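Local coordinates for protein beta sliding clamp (Bartonella birtlesii LL-WM9, PDB 6PTR) that probably encircles DNA as a ring-shaped head-to-tail homodimer, tethering DNA polymerases and other proteins to it and so conferring processivity, at residues I75-A79 against Y80-D84. Residues are numbered along the deposited sequence; the frame is centred on the assembly and turned at random.
Sequences ITVPA and YLLYD
Pro78 O accepts a hydrogen bond from Leu82 N at 3.0 Å, with an N-H...O angle of 161°. Pro78, still extended in its backbone, is the N-cap residue, and its carbonyl takes the first i to i+4 bond of the helix. The next bond, one residue on, is of the same kind: Tyr83 N lies 2.9 Å from Ala79 O and the bond is again nearly straight. Leu82 CB rests 3.4 Å from Pro78 O, beside the bond its own amide makes. Two apolar touches flank this carbonyl, Val77 CG1 to Leu82 CB and Pro78 CB to Leu81 CB, both at 4.2 Å. They join the last strand residues to the first helical turn, where the chain bends sharply; the axes of 75-78 and 80-84 stand 78° apart. With CG anti to the backbone N (chi1 -180°), the Leu82 side chain reaches Phe18 and Leu22 of helix 15-26 and Ile109 of strand 106-111. Tyr80 gives its OH to a hydrogen bond with Val29 O, while the Tyr83 ring stacks with His26 and Phe19. The turn thus carries strand 71-78, paired antiparallel with strand 40-46, into helix 79-88 of the N-terminal clamp domain, where Leu81 packs on Thr287 of the second subunit.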
loop_
_atom_site.group_PDB
_atom_site.type_symbol
_atom_site.label_atom_id
_atom_site.label_comp_id
_atom_site.label_asym_id
_atom_site.label_seq_id
_atom_site.Cartn_x
_atom_site.Cartn_y
_atom_site.Cartn_z
ATOM N N ILE C 75 -29.556 -1.279 -17.088
ATOM C CA ILE C 75 -28.368 -1.218 -17.931
ATOM C C ILE C 75 -27.232 -1.810 -17.114
ATOM O O ILE C 75 -27.296 -1.837 -15.883
ATOM C CB ILE C 75 -28.084 0.253 -18.343
ATOM C CG1 ILE C 75 -27.034 0.326 -19.451
ATOM C CG2 ILE C 75 -27.618 1.073 -17.151
ATOM C CD1 ILE C 75 -27.535 -0.161 -20.771
ATOM N N THR C 76 -26.191 -2.306 -17.788
ATOM C CA THR C 76 -25.009 -2.751 -17.059
ATOM C C THR C 76 -23.828 -1.886 -17.482
ATOM O O THR C 76 -23.752 -1.435 -18.630
ATOM C CB THR C 76 -24.689 -4.256 -17.270
ATOM O OG1 THR C 76 -23.983 -4.435 -18.505
ATOM C CG2 THR C 76 -25.960 -5.089 -17.283
ATOM N N VAL C 77 -22.940 -1.615 -16.524
ATOM C CA VAL C 77 -21.908 -0.582 -16.619
ATOM C C VAL C 77 -20.622 -1.186 -16.069
ATOM O O VAL C 77 -20.688 -1.884 -15.048
ATOM C CB VAL C 77 -22.293 0.668 -15.795
ATOM C CG1 VAL C 77 -21.414 1.841 -16.126
ATOM C CG2 VAL C 77 -23.786 1.022 -15.970
ATOM N N PRO C 78 -19.448 -0.960 -16.680
ATOM C CA PRO C 78 -18.203 -1.489 -16.088
ATOM C C PRO C 78 -18.027 -1.043 -14.641
ATOM O O PRO C 78 -18.082 0.151 -14.338
ATOM C CB PRO C 78 -17.116 -0.927 -17.007
ATOM C CG PRO C 78 -17.833 -0.798 -18.356
ATOM C CD PRO C 78 -19.188 -0.282 -17.967
ATOM N N ALA C 79 -17.848 -2.013 -13.734
ATOM C CA ALA C 79 -18.086 -1.730 -12.321
ATOM C C ALA C 79 -16.936 -0.954 -11.686
ATOM O O ALA C 79 -17.183 -0.036 -10.896
ATOM C CB ALA C 79 -18.347 -3.029 -11.553
ATOM N N TYR C 80 -15.682 -1.306 -11.986
ATOM C CA TYR C 80 -14.585 -0.576 -11.361
ATOM C C TYR C 80 -14.505 0.848 -11.900
ATOM O O TYR C 80 -14.227 1.785 -11.143
ATOM C CB TYR C 80 -13.273 -1.324 -11.551
ATOM C CG TYR C 80 -13.192 -2.494 -10.584
ATOM C CD1 TYR C 80 -12.819 -2.301 -9.258
ATOM C CD2 TYR C 80 -13.509 -3.783 -10.991
ATOM C CE1 TYR C 80 -12.760 -3.359 -8.369
ATOM C CE2 TYR C 80 -13.439 -4.847 -10.114
ATOM C CZ TYR C 80 -13.074 -4.627 -8.801
ATOM O OH TYR C 80 -13.023 -5.688 -7.920
ATOM N N LEU C 81 -14.770 1.027 -13.196
ATOM C CA LEU C 81 -14.810 2.374 -13.769
ATOM C C LEU C 81 -15.914 3.207 -13.137
ATOM O O LEU C 81 -15.703 4.371 -12.772
ATOM C CB LEU C 81 -15.026 2.307 -15.281
ATOM C CG LEU C 81 -15.200 3.654 -15.993
ATOM C CD1 LEU C 81 -13.985 4.578 -15.723
ATOM C CD2 LEU C 81 -15.378 3.438 -17.496
ATOM N N LEU C 82 -17.117 2.639 -13.021
ATOM C CA LEU C 82 -18.199 3.394 -12.402
ATOM C C LEU C 82 -17.845 3.761 -10.971
ATOM O O LEU C 82 -18.067 4.897 -10.549
ATOM C CB LEU C 82 -19.490 2.596 -12.431
ATOM C CG LEU C 82 -20.700 3.289 -11.819
ATOM C CD1 LEU C 82 -21.030 4.603 -12.555
ATOM C CD2 LEU C 82 -21.884 2.340 -11.850
ATOM N N TYR C 83 -17.282 2.811 -10.213
ATOM C CA TYR C 83 -16.874 3.106 -8.838
ATOM C C TYR C 83 -15.843 4.230 -8.793
ATOM O O TYR C 83 -15.951 5.159 -7.980
ATOM C CB TYR C 83 -16.308 1.848 -8.164
ATOM C CG TYR C 83 -16.067 2.045 -6.681
ATOM C CD1 TYR C 83 -17.133 2.070 -5.800
ATOM C CD2 TYR C 83 -14.782 2.227 -6.172
ATOM C CE1 TYR C 83 -16.939 2.255 -4.442
ATOM C CE2 TYR C 83 -14.569 2.413 -4.802
ATOM C CZ TYR C 83 -15.664 2.421 -3.945
ATOM O OH TYR C 83 -15.500 2.613 -2.583
ATOM N N ASP C 84 -14.819 4.160 -9.652
ATOM C CA ASP C 84 -13.789 5.193 -9.631
ATOM C C ASP C 84 -14.369 6.556 -9.990
ATOM O O ASP C 84 -13.938 7.579 -9.439
ATOM C CB ASP C 84 -12.648 4.818 -10.576
ATOM C CG ASP C 84 -11.838 3.628 -10.077
ATOM O OD1 ASP C 84 -11.839 3.360 -8.857
ATOM O OD2 ASP C 84 -11.191 2.959 -10.908
#